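Translation initiation factor eIF2 assembly protein (Schizosaccharomyces pombe, PDB 4ZGP) acts as an ATP-dependent chaperone that binds the gamma subunit of the translation initiation factor eIF2 and allows it to assemble with the alpha and beta subunits. Local coordinates at residues Pro55-Ile67 against Leu142-Asn156. Sequence-based numbering, arbitrary orientation.
Sequences PATVLKYLHEDSI and LLLLKSSDFVAHDLN
Leu62 is a knob in a hole formed by Leu142, Leu145, Lys146 and Leu155. Its CD2 branch enters the hole and lies 3.6 Å from Leu145 CB. Leu62 CB meets Leu155 CD1. The other branch of Leu155, CD2, reaches Leu59 CD1 at 3.6 Å, the two side chains running past each other in opposite directions. Val58 CG1 touches Leu142 CD2 at 4.0 Å.

Tyr61 packs on helix 138-146. With CG anti to the backbone N (chi1 172°), its ring reaches Leu142, whose CB is 3.5 Å from Tyr61 CE2. The Lys146 chain crosses one ring face at about a right angle. Its CD makes a CH-pi contact 4.2 Å from the ring centroid. With an alanine at Tyr61, Leu142 CB would probably face a gap and the Lys146 methylenes would lose the ring they cross and be less firmly held.

In this ATP-grasp protein, helix 56-62 packs against two successive helices, 138-146 and 149-157. Leu145 also touches Pro114 of strand 112-115, close to the ATP-binding residue Lys115.

The polar contacts involve His63 and Glu64. His63 NE2 gives a weak hydrogen bond to Asn156 OD1 (3.2 Å, 129°), in the plane of the imidazole. His63 ND1 donates to Leu59 O, which lies tilted from the ring plane (29°). Leu155 CD1 sits over one face, toward its rim. Glu64 OE2 lies 4.1 Å from Lys146 NZ, too far for a salt bridge.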
# COMPACT_ATOMS: atom_id res chain seq x y z
N PRO A 55 14.11 1.82 13.79
CA PRO A 55 15.43 1.75 14.43
C PRO A 55 16.54 2.11 13.46
O PRO A 55 16.53 1.63 12.32
CB PRO A 55 15.53 0.29 14.87
CG PRO A 55 14.11 -0.10 15.13
CD PRO A 55 13.29 0.64 14.09
N ALA A 56 17.46 2.97 13.89
CA ALA A 56 18.51 3.48 13.02
C ALA A 56 19.40 2.38 12.42
O ALA A 56 19.86 2.51 11.28
CB ALA A 56 19.37 4.49 13.77
N THR A 57 19.65 1.31 13.16
CA THR A 57 20.51 0.25 12.63
C THR A 57 19.78 -0.49 11.51
O THR A 57 20.40 -0.96 10.56
CB THR A 57 20.97 -0.75 13.70
OG1 THR A 57 19.85 -1.47 14.23
CG2 THR A 57 21.69 -0.02 14.83
N VAL A 58 18.45 -0.58 11.62
CA VAL A 58 17.65 -1.16 10.55
C VAL A 58 17.73 -0.27 9.31
O VAL A 58 17.95 -0.74 8.18
CB VAL A 58 16.17 -1.36 10.98
CG1 VAL A 58 15.28 -1.66 9.78
CG2 VAL A 58 16.06 -2.48 12.00
N LEU A 59 17.57 1.03 9.52
CA LEU A 59 17.61 2.02 8.45
C LEU A 59 18.94 1.94 7.72
O LEU A 59 19.00 1.98 6.49
CB LEU A 59 17.38 3.41 9.03
CG LEU A 59 16.99 4.57 8.12
CD1 LEU A 59 15.88 4.16 7.20
CD2 LEU A 59 16.55 5.75 8.99
N LYS A 60 20.01 1.79 8.49
CA LYS A 60 21.37 1.72 7.95
C LYS A 60 21.53 0.48 7.06
O LYS A 60 22.05 0.57 5.95
CB LYS A 60 22.38 1.71 9.11
CG LYS A 60 23.80 2.11 8.73
CD LYS A 60 24.63 0.90 8.31
CE LYS A 60 26.13 1.18 8.45
NZ LYS A 60 26.54 2.41 7.72
N TYR A 61 21.06 -0.66 7.55
CA TYR A 61 21.09 -1.91 6.81
C TYR A 61 20.30 -1.85 5.49
O TYR A 61 20.72 -2.43 4.49
CB TYR A 61 20.56 -3.04 7.70
CG TYR A 61 20.34 -4.38 7.05
CD1 TYR A 61 21.34 -5.33 7.01
CD2 TYR A 61 19.10 -4.71 6.51
CE1 TYR A 61 21.12 -6.57 6.43
CE2 TYR A 61 18.87 -5.93 5.94
CZ TYR A 61 19.88 -6.86 5.90
OH TYR A 61 19.65 -8.09 5.33
N LEU A 62 19.18 -1.14 5.49
CA LEU A 62 18.31 -1.12 4.31
C LEU A 62 18.90 -0.37 3.11
O LEU A 62 18.46 -0.57 1.98
CB LEU A 62 16.95 -0.52 4.65
CG LEU A 62 16.05 -1.37 5.55
CD1 LEU A 62 14.73 -0.64 5.79
CD2 LEU A 62 15.81 -2.75 4.94
N HIS A 63 19.87 0.50 3.36
CA HIS A 63 20.52 1.25 2.28
C HIS A 63 21.65 0.50 1.54
O HIS A 63 22.26 1.05 0.63
CB HIS A 63 21.07 2.57 2.82
CG HIS A 63 20.05 3.66 2.94
ND1 HIS A 63 19.52 4.06 4.15
CD2 HIS A 63 19.47 4.44 2.00
CE1 HIS A 63 18.65 5.03 3.95
NE2 HIS A 63 18.60 5.29 2.65
N GLU A 64 21.91 -0.75 1.91
CA GLU A 64 22.99 -1.53 1.29
C GLU A 64 22.64 -2.02 -0.11
O GLU A 64 21.62 -2.68 -0.30
CB GLU A 64 23.34 -2.74 2.16
CG GLU A 64 23.89 -2.40 3.52
CD GLU A 64 24.31 -3.65 4.28
OE1 GLU A 64 24.54 -3.55 5.50
OE2 GLU A 64 24.40 -4.73 3.65
N ASP A 65 23.51 -1.74 -1.08
CA ASP A 65 23.26 -2.12 -2.46
C ASP A 65 24.00 -3.38 -2.91
O ASP A 65 24.36 -3.50 -4.08
CB ASP A 65 23.62 -0.96 -3.41
CG ASP A 65 25.10 -0.58 -3.36
OD1 ASP A 65 25.91 -1.34 -2.79
OD2 ASP A 65 25.46 0.48 -3.92
N SER A 66 24.24 -4.31 -1.99
CA SER A 66 24.94 -5.54 -2.34
C SER A 66 24.05 -6.50 -3.13
O SER A 66 22.83 -6.53 -2.94
CB SER A 66 25.45 -6.24 -1.08
OG SER A 66 26.18 -7.41 -1.42
N ILE A 67 24.66 -7.28 -4.02
CA ILE A 67 23.90 -8.26 -4.80
C ILE A 67 24.14 -9.70 -4.34
O ILE A 67 23.30 -10.57 -4.58
CB ILE A 67 24.23 -8.16 -6.32
CG1 ILE A 67 25.75 -8.20 -6.57
CG2 ILE A 67 23.62 -6.91 -6.94
CD1 ILE A 67 26.11 -8.27 -8.06
N LEU A 142 13.85 -8.35 6.79
CA LEU A 142 14.93 -7.44 6.41
C LEU A 142 15.45 -7.73 5.01
O LEU A 142 15.77 -6.81 4.25
CB LEU A 142 16.08 -7.54 7.43
CG LEU A 142 15.75 -6.95 8.81
CD1 LEU A 142 16.75 -7.38 9.87
CD2 LEU A 142 15.70 -5.45 8.72
N LEU A 143 15.53 -9.01 4.67
CA LEU A 143 16.03 -9.39 3.36
C LEU A 143 15.06 -8.89 2.28
O LEU A 143 15.48 -8.30 1.27
CB LEU A 143 16.21 -10.91 3.29
CG LEU A 143 16.96 -11.55 2.13
CD1 LEU A 143 17.86 -12.66 2.65
CD2 LEU A 143 15.97 -12.11 1.16
N LEU A 144 13.77 -9.07 2.53
CA LEU A 144 12.75 -8.65 1.57
C LEU A 144 12.75 -7.12 1.40
O LEU A 144 12.69 -6.61 0.28
CB LEU A 144 11.38 -9.15 2.01
CG LEU A 144 10.17 -8.96 1.09
CD1 LEU A 144 10.37 -9.63 -0.28
CD2 LEU A 144 8.93 -9.52 1.76
N LEU A 145 12.83 -6.39 2.51
CA LEU A 145 12.84 -4.93 2.43
C LEU A 145 14.09 -4.40 1.75
O LEU A 145 14.02 -3.42 1.00
CB LEU A 145 12.72 -4.31 3.82
CG LEU A 145 11.40 -4.54 4.56
CD1 LEU A 145 11.47 -3.89 5.94
CD2 LEU A 145 10.23 -3.98 3.76
N LYS A 146 15.23 -5.02 2.03
CA LYS A 146 16.50 -4.57 1.45
C LYS A 146 16.53 -4.74 -0.08
O LYS A 146 17.22 -4.00 -0.78
CB LYS A 146 17.67 -5.34 2.08
CG LYS A 146 19.04 -4.76 1.78
CD LYS A 146 20.16 -5.65 2.32
CE LYS A 146 20.80 -6.48 1.21
NZ LYS A 146 21.95 -7.30 1.69
N SER A 147 15.76 -5.70 -0.59
CA SER A 147 15.87 -6.05 -2.02
C SER A 147 14.85 -5.35 -2.91
O SER A 147 14.86 -5.52 -4.13
CB SER A 147 15.73 -7.56 -2.19
OG SER A 147 16.53 -8.21 -1.24
N SER A 148 13.96 -4.57 -2.30
CA SER A 148 12.90 -3.92 -3.05
C SER A 148 13.29 -2.56 -3.62
O SER A 148 13.78 -1.69 -2.89
CB SER A 148 11.67 -3.73 -2.16
OG SER A 148 10.70 -2.95 -2.84
N ASP A 149 13.01 -2.37 -4.92
CA ASP A 149 13.09 -1.06 -5.57
C ASP A 149 12.07 -0.08 -4.97
O ASP A 149 12.34 1.13 -4.84
CB ASP A 149 12.81 -1.16 -7.08
CG ASP A 149 13.81 -2.05 -7.82
OD1 ASP A 149 15.02 -1.94 -7.57
OD2 ASP A 149 13.37 -2.86 -8.67
N PHE A 150 10.88 -0.59 -4.67
CA PHE A 150 9.82 0.24 -4.13
C PHE A 150 10.22 0.78 -2.78
O PHE A 150 10.04 1.96 -2.51
CB PHE A 150 8.51 -0.55 -4.01
CG PHE A 150 7.89 -0.92 -5.33
CD1 PHE A 150 7.83 -0.00 -6.36
CD2 PHE A 150 7.36 -2.18 -5.54
CE1 PHE A 150 7.26 -0.34 -7.59
CE2 PHE A 150 6.79 -2.53 -6.76
CZ PHE A 150 6.74 -1.60 -7.79
N VAL A 151 10.76 -0.09 -1.93
CA VAL A 151 11.21 0.32 -0.60
C VAL A 151 12.32 1.36 -0.73
O VAL A 151 12.34 2.36 -0.01
CB VAL A 151 11.68 -0.90 0.24
CG1 VAL A 151 12.38 -0.45 1.50
CG2 VAL A 151 10.49 -1.79 0.58
N ALA A 152 13.24 1.13 -1.67
CA ALA A 152 14.33 2.05 -1.93
C ALA A 152 13.80 3.41 -2.38
O ALA A 152 14.38 4.44 -2.07
CB ALA A 152 15.28 1.47 -3.00
N HIS A 153 12.69 3.39 -3.12
CA HIS A 153 12.09 4.65 -3.54
C HIS A 153 11.51 5.42 -2.35
O HIS A 153 11.61 6.65 -2.30
CB HIS A 153 11.00 4.42 -4.58
CG HIS A 153 10.51 5.69 -5.19
ND1 HIS A 153 11.20 6.36 -6.19
CD2 HIS A 153 9.42 6.46 -4.91
CE1 HIS A 153 10.54 7.45 -6.52
NE2 HIS A 153 9.46 7.54 -5.76
N ASP A 154 10.91 4.69 -1.41
CA ASP A 154 10.43 5.31 -0.17
C ASP A 154 11.58 5.98 0.58
O ASP A 154 11.43 7.08 1.12
CB ASP A 154 9.80 4.26 0.77
CG ASP A 154 8.39 3.85 0.36
OD1 ASP A 154 7.94 4.13 -0.77
OD2 ASP A 154 7.74 3.19 1.20
N LEU A 155 12.70 5.27 0.64
CA LEU A 155 13.85 5.70 1.43
C LEU A 155 14.60 6.90 0.84
O LEU A 155 15.17 7.71 1.58
CB LEU A 155 14.83 4.53 1.61
CG LEU A 155 14.42 3.53 2.69
CD1 LEU A 155 15.46 2.44 2.85
CD2 LEU A 155 14.18 4.24 4.03
N ASN A 156 14.60 7.03 -0.48
CA ASN A 156 15.45 8.02 -1.14
C ASN A 156 14.73 9.09 -1.98
O ASN A 156 15.31 10.13 -2.27
CB ASN A 156 16.46 7.30 -2.03
CG ASN A 156 17.30 6.29 -1.28
OD1 ASN A 156 17.84 6.59 -0.21
ND2 ASN A 156 17.40 5.08 -1.82